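Local coordinates for glycerate dehydrogenase related protein (Thermoplasma acidophilum, PDB 3GVX), which probably works as an NAD(P)-dependent D-2-hydroxyacid dehydrogenase that reduces glyoxylate or hydroxypyruvate, at residues 40-44 with 62-68; 93-99 with 116-120; 119-123 with 144-148. All blocks are in the same frame, centred on the assembly; numbering follows the deposited sequence.

Interaction 1 (40-44 with 62-68); sequences IKDRY and HIDVNGI
Tyr44 pushes its phenol against the loop that carries Ile63, Asp64 and Ile68, and so joins two connections of the five-stranded parallel sheet whose strand order, 2-1-3-4-5, is that of a flavodoxin-like domain. One segment leaves strand 37-40; the other leads from strand 52-55 towards strand 73-75. The tight part of the contact is built around the tyrosine. With CG lodged between its own backbone N and carbonyl carbon (chi1 54°), the ring is swung across to the opposing loop. There Tyr44 OH donates to Asp64 O over 2.6 Å, coming in slightly tilted from the carbonyl plane. This carbonyl belongs to the residue at the centre of an inverse gamma turn, which is closed by the 2.6 Å bond from Val65 N to Ile63 O. Around the ring, Ile63 CG2 lies at the edge, 4.0 Å from Tyr44 CE2, while Ile68 CG1 approaches the same CE2 obliquely at 3.5 Å. A leucine in place of Tyr44 would probably leave the carbonyl of Asp64 without its hydroxyl partner and open a gap beside Ile68. Further in, Ile40 and Ile63 meet tip to tip through their CD1 atoms, 4.0 Å apart, and Ile53 of strand 52-55 touches Ile40, Tyr44 and Ile68. The other end is looser and faces solvent. Asp42 and His62 are both exposed, and the carboxylate stands almost perpendicular to the imidazole. NE2 of His62 is hydrogen-bonded to Gly59 O and Ser57 OG, which steadies the ring on its own loop, while Ile63 CG1 lies over the centre of one face. Between these parts a water spans the two backbones, donating to Asp42 O at 2.9 Å and accepting from Asp64 N at 3.1 Å.

Interaction 2 (93-99 with 116-120); sequences LLAHAKN and PTTLL. With K (potassium ion), chain C.
Lys98 NZ is gripped from several directions: it donates to Thr118 O at 2.8 Å and to a water at 2.7 Å, and it forms a salt bridge with Glu87 of the second subunit. The lysine starts out pointing away from the 116-120 segment, but a bend at chi2 (-58°) folds the chain back so that the ammonium reaches the carbonyl. The same water also binds a potassium ion, to which Thr117 OG1 contributes a 2.7 Å bond; Val256 O and His88 ND1 of the second subunit also bind the ion. Two cations thus share one water, an arrangement that the carboxylate of Glu87 would be expected to make less costly. Thr117 presents its hydroxyl to the metal because OG1 sits between backbone N and carbonyl carbon (chi1 54°), which leaves CG2 to pack 3.6 Å from Lys98 CA. Beside this, the end of helix 79-97 is tied to the passing chain by a nearly straight bond of 2.8 Å from Thr118 N to Ala97 O. The helix terminates in a Schellman motif with Asn99 as the C-prime residue at positive phi, and the loop takes up a carbonyl of its final turn. One turn back, Leu120 sets one methyl against each of two helix leucines, its CD2 3.4 Å from Leu93 CD2 and its CD1 3.3 Å from Leu94 CD2, both tighter than ordinary van der Waals contact. Among its neighbours, the contact lies between the dinucleotide-binding sheet and the subunit interface: Phe176 of strand 176-179 touches Leu93, Thr118 and Leu120, His96 stacks on Trp230 of strand 230-233, and Ala91 of the second subunit's helix 79-97 packs on Leu94 and Lys98.

Interaction 3 (119-123 with 144-148); sequences LLYGK and FGMRV
Tyr121 to Lys123 run alongside Gly145 to Arg147 in the same direction, joined by two backbone bonds of unequal quality. The bond from Arg147 N to Lys123 O is short and straight, 2.8 Å with an N-H...O angle of 173°. That from Gly122 N to Gly145 O is longer, 3.2 Å, and its donor stands well above the carbonyl plane rather than on a lone pair. Both chains turn sharply where they pair. Leu120 to Lys123 form a type II beta turn, closed by Lys123 N to Leu120 O at 2.9 Å, with Gly122 at positive phi; Gly145, also at positive phi, ends helix 132-143 in a Schellman motif. The first turn leads into strand 124-128, and the second joins helix 132-143 to strand 147-151; together these three make the beta-alpha-beta crossover that opens the Rossmann fold. The glycines from the end of strand 124-128 into the start of helix 132-143 are consistent with the GxGxxG pattern of dinucleotide-binding loops. Tyr121, its CG anti to the backbone N (chi1 -173°), lays CD1 4.0 Å from Gly145 CA, and a beta carbon on that glycine would run into the ring. Tyr121 CA also makes a CH...O contact of 3.6 Å to Phe144 O. Leu120 CD1 sits over one face of the Phe144 ring, 4.4 Å from Phe144 CD1, and that ring meets Phe90 of helix 79-97 with nearly parallel planes. Met146, built as selenomethionine, bends at chi3 so that CE comes 3.9 Å from Leu120 CB. Arg147, with its chain extended, leads away from the turn and touches Asp161. On the subunit boundary, Tyr121 N donates to OE2 of Glu87 of the second subunit, while Ile267 of that subunit packs against the Tyr121 side chain.

From the N terminus, interaction 1 comes first and closes a loop that contains strand 52-55, all within the domain of the five-stranded sheet. Interaction 2 opens only after it has closed, and brings the end of helix 79-97 back together with the chain that follows helix 100-108. Interaction 3 starts where interaction 2 ends, sharing Leu119 and Leu120, and ties the turn before strand 124-128 to the start of neighbouring strand 147-151, closing a loop through helix 132-143. Interactions 2 and 3 thus abut, neither enclosing the other, and both reach the second subunit. Interaction 1 lies on the other side of the chain's centre, its nearest atoms about 31 Å from those of either.

Interaction 1 (40-44 with 62-68)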
loop_
_atom_site.group_PDB
_atom_site.type_symbol
_atom_site.label_atom_id
_atom_site.label_comp_id
_atom_site.label_asym_id
_atom_site.label_seq_id
_atom_site.Cartn_x
_atom_site.Cartn_y
_atom_site.Cartn_z
ATOM N N ILE B 40 -11.353 25.725 -15.992
ATOM C CA ILE B 40 -12.780 25.902 -15.873
ATOM C C ILE B 40 -13.491 24.805 -15.121
ATOM O O ILE B 40 -12.929 23.767 -14.791
ATOM C CB ILE B 40 -13.428 25.938 -17.275
ATOM C CG1 ILE B 40 -13.422 24.523 -17.862
ATOM C CG2 ILE B 40 -12.642 26.857 -18.215
ATOM C CD1 ILE B 40 -14.177 24.367 -19.179
ATOM N N LYS B 41 -14.761 25.059 -14.876
ATOM C CA LYS B 41 -15.625 24.083 -14.269
ATOM C C LYS B 41 -16.623 23.712 -15.354
ATOM O O LYS B 41 -16.582 22.616 -15.885
ATOM C CB LYS B 41 -16.346 24.665 -13.062
ATOM C CG LYS B 41 -15.437 24.973 -11.910
ATOM C CD LYS B 41 -16.248 25.321 -10.694
ATOM C CE LYS B 41 -15.365 25.606 -9.515
ATOM N NZ LYS B 41 -16.189 25.865 -8.305
ATOM N N ASP B 42 -17.476 24.661 -15.716
ATOM C CA ASP B 42 -18.497 24.417 -16.714
ATOM C C ASP B 42 -18.415 25.258 -17.965
ATOM O O ASP B 42 -18.825 24.831 -19.026
ATOM C CB ASP B 42 -19.861 24.597 -16.075
ATOM C CG ASP B 42 -20.050 23.701 -14.877
ATOM O OD1 ASP B 42 -20.889 24.020 -14.013
ATOM O OD2 ASP B 42 -19.360 22.669 -14.792
ATOM N N ARG B 43 -17.894 26.463 -17.845
ATOM C CA ARG B 43 -17.809 27.314 -19.007
ATOM C C ARG B 43 -16.433 27.841 -19.306
ATOM O O ARG B 43 -15.647 28.131 -18.413
ATOM C CB ARG B 43 -18.779 28.489 -18.884
ATOM C CG ARG B 43 -20.236 28.114 -19.077
ATOM C CD ARG B 43 -21.126 29.343 -18.913
ATOM N NE ARG B 43 -20.993 29.935 -17.582
ATOM C CZ ARG B 43 -21.491 29.410 -16.466
ATOM N NH1 ARG B 43 -22.173 28.272 -16.511
ATOM N NH2 ARG B 43 -21.296 30.019 -15.301
ATOM N N TYR B 44 -16.150 27.946 -20.593
ATOM C CA TYR B 44 -14.891 28.477 -21.036
ATOM C C TYR B 44 -15.267 29.774 -21.737
ATOM O O TYR B 44 -16.444 30.039 -22.004
ATOM C CB TYR B 44 -14.180 27.488 -21.985
ATOM C CG TYR B 44 -15.006 27.013 -23.180
ATOM C CD1 TYR B 44 -15.173 27.816 -24.303
ATOM C CD2 TYR B 44 -15.609 25.756 -23.187
ATOM C CE1 TYR B 44 -15.935 27.389 -25.410
ATOM C CE2 TYR B 44 -16.369 25.316 -24.289
ATOM C CZ TYR B 44 -16.522 26.142 -25.398
ATOM O OH TYR B 44 -17.253 25.716 -26.485
ATOM N N HIS B 62 -20.539 17.702 -19.791
ATOM C CA HIS B 62 -21.373 18.876 -19.500
ATOM C C HIS B 62 -20.759 20.127 -20.135
ATOM O O HIS B 62 -21.278 21.229 -19.991
ATOM C CB HIS B 62 -21.486 19.116 -17.989
ATOM C CG HIS B 62 -20.166 19.180 -17.302
ATOM N ND1 HIS B 62 -19.767 20.275 -16.565
ATOM C CD2 HIS B 62 -19.145 18.302 -17.263
ATOM C CE1 HIS B 62 -18.548 20.059 -16.103
ATOM N NE2 HIS B 62 -18.144 18.872 -16.511
ATOM N N ILE B 63 -19.630 19.963 -20.809
ATOM C CA ILE B 63 -18.969 21.086 -21.439
ATOM C C ILE B 63 -19.273 21.130 -22.945
ATOM O O ILE B 63 -19.347 20.099 -23.621
ATOM C CB ILE B 63 -17.445 21.021 -21.194
ATOM C CG1 ILE B 63 -17.171 21.206 -19.701
ATOM C CG2 ILE B 63 -16.745 22.071 -22.034
ATOM C CD1 ILE B 63 -15.831 20.745 -19.233
ATOM N N ASP B 64 -19.463 22.342 -23.453
ATOM C CA ASP B 64 -19.747 22.544 -24.868
ATOM C C ASP B 64 -18.527 22.273 -25.750
ATOM O O ASP B 64 -17.965 23.178 -26.387
ATOM C CB ASP B 64 -20.263 23.962 -25.129
ATOM C CG ASP B 64 -20.600 24.188 -26.607
ATOM O OD1 ASP B 64 -20.711 23.183 -27.334
ATOM O OD2 ASP B 64 -20.757 25.341 -27.046
ATOM N N VAL B 65 -18.144 21.003 -25.781
ATOM C CA VAL B 65 -17.009 20.516 -26.545
ATOM C C VAL B 65 -17.090 20.803 -28.044
ATOM O O VAL B 65 -16.106 21.191 -28.647
ATOM C CB VAL B 65 -16.862 19.004 -26.350
ATOM C CG1 VAL B 65 -15.581 18.519 -27.026
ATOM C CG2 VAL B 65 -16.901 18.663 -24.853
ATOM N N ASN B 66 -18.266 20.592 -28.622
ATOM C CA ASN B 66 -18.512 20.835 -30.037
ATOM C C ASN B 66 -18.150 22.274 -30.384
ATOM O O ASN B 66 -17.730 22.565 -31.490
ATOM C CB ASN B 66 -19.993 20.562 -30.345
ATOM C CG ASN B 66 -20.351 20.773 -31.799
ATOM O OD1 ASN B 66 -20.840 21.842 -32.195
ATOM N ND2 ASN B 66 -20.122 19.751 -32.604
ATOM N N GLY B 67 -18.300 23.163 -29.407
ATOM C CA GLY B 67 -17.996 24.565 -29.596
ATOM C C GLY B 67 -16.529 24.923 -29.440
ATOM O O GLY B 67 -16.155 26.077 -29.589
ATOM N N ILE B 68 -15.677 23.946 -29.163
ATOM C CA ILE B 68 -14.274 24.283 -28.997
ATOM C C ILE B 68 -13.511 24.230 -30.318
ATOM O O ILE B 68 -13.454 23.204 -30.977
ATOM C CB ILE B 68 -13.592 23.376 -27.939
ATOM C CG1 ILE B 68 -14.226 23.655 -26.573
ATOM C CG2 ILE B 68 -12.100 23.626 -27.920
ATOM C CD1 ILE B 68 -13.611 22.894 -25.405
HETATM O O HOH W 1 -18.913 24.961 -21.913
#

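Interaction 2 (93-99 with 116-120)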
loop_
_atom_site.group_PDB
_atom_site.type_symbol
_atom_site.label_atom_id
_atom_site.label_comp_id
_atom_site.label_asym_id
_atom_site.label_seq_id
_atom_site.Cartn_x
_atom_site.Cartn_y
_atom_site.Cartn_z
ATOM N N LEU B 93 -6.921 -5.563 -0.152
ATOM C CA LEU B 93 -5.872 -6.524 -0.419
ATOM C C LEU B 93 -5.053 -6.836 0.832
ATOM O O LEU B 93 -4.896 -7.997 1.208
ATOM C CB LEU B 93 -4.969 -5.967 -1.503
ATOM C CG LEU B 93 -4.515 -6.991 -2.536
ATOM C CD1 LEU B 93 -4.129 -6.245 -3.808
ATOM C CD2 LEU B 93 -3.391 -7.854 -1.976
ATOM N N LEU B 94 -4.541 -5.786 1.467
ATOM C CA LEU B 94 -3.737 -5.930 2.679
ATOM C C LEU B 94 -4.551 -6.335 3.910
ATOM O O LEU B 94 -4.033 -6.982 4.806
ATOM C CB LEU B 94 -2.958 -4.636 2.945
ATOM C CG LEU B 94 -1.866 -4.354 1.913
ATOM C CD1 LEU B 94 -1.397 -2.910 2.043
ATOM C CD2 LEU B 94 -0.722 -5.341 2.102
ATOM N N ALA B 95 -5.825 -5.957 3.943
ATOM C CA ALA B 95 -6.685 -6.314 5.070
ATOM C C ALA B 95 -6.733 -7.825 5.166
ATOM O O ALA B 95 -6.600 -8.390 6.235
ATOM C CB ALA B 95 -8.097 -5.752 4.882
ATOM N N HIS B 96 -6.909 -8.458 4.017
ATOM C CA HIS B 96 -6.953 -9.913 3.931
ATOM C C HIS B 96 -5.577 -10.554 4.073
ATOM O O HIS B 96 -5.414 -11.503 4.823
ATOM C CB HIS B 96 -7.599 -10.349 2.605
ATOM C CG HIS B 96 -7.556 -11.822 2.374
ATOM N ND1 HIS B 96 -7.990 -12.733 3.309
ATOM C CD2 HIS B 96 -7.095 -12.548 1.326
ATOM C CE1 HIS B 96 -7.793 -13.957 2.851
ATOM N NE2 HIS B 96 -7.251 -13.871 1.651
ATOM N N ALA B 97 -4.584 -10.021 3.372
ATOM C CA ALA B 97 -3.244 -10.576 3.445
ATOM C C ALA B 97 -2.664 -10.610 4.853
ATOM O O ALA B 97 -2.015 -11.570 5.210
ATOM C CB ALA B 97 -2.300 -9.833 2.495
ATOM N N LYS B 98 -2.925 -9.586 5.657
ATOM C CA LYS B 98 -2.395 -9.535 7.024
ATOM C C LYS B 98 -3.394 -9.988 8.088
ATOM O O LYS B 98 -3.186 -9.781 9.286
ATOM C CB LYS B 98 -1.894 -8.111 7.351
ATOM C CG LYS B 98 -1.055 -7.494 6.245
ATOM C CD LYS B 98 0.162 -8.355 5.914
ATOM C CE LYS B 98 0.967 -7.761 4.773
ATOM N NZ LYS B 98 2.196 -8.540 4.446
ATOM N N ASN B 99 -4.486 -10.589 7.624
ATOM C CA ASN B 99 -5.529 -11.065 8.525
ATOM C C ASN B 99 -5.843 -9.986 9.541
ATOM O O ASN B 99 -5.930 -10.237 10.737
ATOM C CB ASN B 99 -5.064 -12.339 9.236
ATOM C CG ASN B 99 -4.783 -13.467 8.267
ATOM O OD1 ASN B 99 -3.817 -14.219 8.436
ATOM N ND2 ASN B 99 -5.628 -13.601 7.248
ATOM N N PRO B 116 0.687 -16.700 10.821
ATOM C CA PRO B 116 1.357 -16.131 9.659
ATOM C C PRO B 116 0.457 -15.311 8.750
ATOM O O PRO B 116 -0.764 -15.481 8.726
ATOM C CB PRO B 116 1.951 -17.359 8.959
ATOM C CG PRO B 116 1.044 -18.474 9.396
ATOM C CD PRO B 116 0.833 -18.162 10.850
ATOM N N THR B 117 1.093 -14.390 8.040
ATOM C CA THR B 117 0.402 -13.531 7.120
ATOM C C THR B 117 0.950 -13.748 5.746
ATOM O O THR B 117 1.972 -14.408 5.561
ATOM C CB THR B 117 0.550 -12.049 7.500
ATOM O OG1 THR B 117 1.935 -11.733 7.630
ATOM C CG2 THR B 117 -0.175 -11.747 8.803
ATOM N N THR B 118 0.236 -13.186 4.784
ATOM C CA THR B 118 0.619 -13.286 3.406
ATOM C C THR B 118 1.323 -11.997 3.031
ATOM O O THR B 118 0.970 -10.902 3.437
ATOM C CB THR B 118 -0.601 -13.484 2.511
ATOM O OG1 THR B 118 -1.201 -14.743 2.818
ATOM C CG2 THR B 118 -0.204 -13.451 1.051
ATOM N N LEU B 119 2.339 -12.155 2.227
ATOM C CA LEU B 119 3.125 -11.049 1.769
ATOM C C LEU B 119 2.869 -10.776 0.314
ATOM O O LEU B 119 2.679 -11.700 -0.460
ATOM C CB LEU B 119 4.551 -11.443 1.924
ATOM C CG LEU B 119 5.636 -10.765 2.697
ATOM C CD1 LEU B 119 5.630 -10.981 4.238
ATOM C CD2 LEU B 119 6.796 -11.435 2.038
ATOM N N LEU B 120 2.930 -9.511 -0.062
ATOM C CA LEU B 120 2.708 -9.153 -1.444
ATOM C C LEU B 120 4.005 -9.251 -2.216
ATOM O O LEU B 120 4.034 -9.688 -3.365
ATOM C CB LEU B 120 2.158 -7.743 -1.536
ATOM C CG LEU B 120 0.829 -7.619 -0.809
ATOM C CD1 LEU B 120 0.327 -6.188 -0.912
ATOM C CD2 LEU B 120 -0.163 -8.636 -1.397
HETATM K K K C . 2.317 -9.341 8.881
HETATM O O HOH W 2 3.581 -8.395 6.717
#

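Interaction 3 (119-123 with 144-148)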
loop_
_atom_site.group_PDB
_atom_site.type_symbol
_atom_site.label_atom_id
_atom_site.label_comp_id
_atom_site.label_asym_id
_atom_site.label_seq_id
_atom_site.Cartn_x
_atom_site.Cartn_y
_atom_site.Cartn_z
ATOM N N LEU B 119 2.339 -12.155 2.227
ATOM C CA LEU B 119 3.125 -11.049 1.769
ATOM C C LEU B 119 2.869 -10.776 0.314
ATOM O O LEU B 119 2.679 -11.700 -0.460
ATOM C CB LEU B 119 4.551 -11.443 1.924
ATOM C CG LEU B 119 5.636 -10.765 2.697
ATOM C CD1 LEU B 119 5.630 -10.981 4.238
ATOM C CD2 LEU B 119 6.796 -11.435 2.038
ATOM N N LEU B 120 2.930 -9.511 -0.062
ATOM C CA LEU B 120 2.708 -9.153 -1.444
ATOM C C LEU B 120 4.005 -9.251 -2.216
ATOM O O LEU B 120 4.034 -9.688 -3.365
ATOM C CB LEU B 120 2.158 -7.743 -1.536
ATOM C CG LEU B 120 0.829 -7.619 -0.809
ATOM C CD1 LEU B 120 0.327 -6.188 -0.912
ATOM C CD2 LEU B 120 -0.163 -8.636 -1.397
ATOM N N TYR B 121 5.091 -8.864 -1.563
ATOM C CA TYR B 121 6.401 -8.886 -2.195
ATOM C C TYR B 121 6.733 -10.170 -2.957
ATOM O O TYR B 121 6.702 -11.263 -2.394
ATOM C CB TYR B 121 7.495 -8.622 -1.167
ATOM C CG TYR B 121 8.860 -8.455 -1.785
ATOM C CD1 TYR B 121 9.317 -7.204 -2.188
ATOM C CD2 TYR B 121 9.707 -9.547 -1.956
ATOM C CE1 TYR B 121 10.593 -7.040 -2.741
ATOM C CE2 TYR B 121 10.983 -9.401 -2.505
ATOM C CZ TYR B 121 11.420 -8.143 -2.890
ATOM O OH TYR B 121 12.688 -7.979 -3.383
ATOM N N GLY B 122 7.070 -10.024 -4.237
ATOM C CA GLY B 122 7.421 -11.177 -5.045
ATOM C C GLY B 122 6.255 -11.880 -5.715
ATOM O O GLY B 122 6.439 -12.734 -6.573
ATOM N N LYS B 123 5.045 -11.513 -5.341
ATOM C CA LYS B 123 3.895 -12.139 -5.947
ATOM C C LYS B 123 3.378 -11.541 -7.248
ATOM O O LYS B 123 3.635 -10.387 -7.575
ATOM C CB LYS B 123 2.786 -12.244 -4.917
ATOM C CG LYS B 123 3.043 -13.390 -3.991
ATOM C CD LYS B 123 2.394 -13.170 -2.679
ATOM C CE LYS B 123 2.343 -14.462 -1.904
ATOM N NZ LYS B 123 3.689 -15.033 -1.777
ATOM N N PHE B 144 5.429 -2.159 -4.279
ATOM C CA PHE B 144 5.362 -3.235 -3.291
ATOM C C PHE B 144 6.221 -4.422 -3.701
ATOM O O PHE B 144 6.295 -5.418 -2.992
ATOM C CB PHE B 144 3.903 -3.683 -3.071
ATOM C CG PHE B 144 3.169 -2.885 -2.038
ATOM C CD1 PHE B 144 3.414 -3.080 -0.697
ATOM C CD2 PHE B 144 2.243 -1.926 -2.401
ATOM C CE1 PHE B 144 2.757 -2.338 0.257
ATOM C CE2 PHE B 144 1.581 -1.177 -1.441
ATOM C CZ PHE B 144 1.843 -1.387 -0.111
ATOM N N GLY B 145 6.857 -4.315 -4.859
ATOM C CA GLY B 145 7.693 -5.385 -5.351
ATOM C C GLY B 145 6.931 -6.504 -6.035
ATOM O O GLY B 145 7.455 -7.584 -6.241
HETATM N N MSE B 146 5.695 -6.253 -6.422
HETATM C CA MSE B 146 4.909 -7.290 -7.068
HETATM C C MSE B 146 5.235 -7.368 -8.543
HETATM O O MSE B 146 5.755 -6.428 -9.116
HETATM C CB MSE B 146 3.421 -7.001 -6.893
HETATM C CG MSE B 146 3.055 -6.574 -5.481
HETATM SE SE MSE B 146 1.253 -6.500 -5.287
HETATM C CE MSE B 146 0.907 -8.073 -5.204
ATOM N N ARG B 147 4.906 -8.498 -9.145
ATOM C CA ARG B 147 5.098 -8.722 -10.564
ATOM C C ARG B 147 3.708 -8.437 -11.126
ATOM O O ARG B 147 2.708 -8.789 -10.502
ATOM C CB ARG B 147 5.503 -10.181 -10.786
ATOM C CG ARG B 147 5.632 -10.621 -12.221
ATOM C CD ARG B 147 5.956 -12.132 -12.282
ATOM N NE ARG B 147 6.302 -12.555 -13.631
ATOM C CZ ARG B 147 7.305 -12.044 -14.335
ATOM N NH1 ARG B 147 8.070 -11.090 -13.811
ATOM N NH2 ARG B 147 7.534 -12.474 -15.569
ATOM N N VAL B 148 3.623 -7.810 -12.292
ATOM C CA VAL B 148 2.314 -7.480 -12.836
ATOM C C VAL B 148 1.948 -8.128 -14.160
ATOM O O VAL B 148 2.689 -8.078 -15.130
ATOM C CB VAL B 148 2.145 -5.945 -12.935
ATOM C CG1 VAL B 148 0.837 -5.594 -13.629
ATOM C CG2 VAL B 148 2.193 -5.335 -11.520
#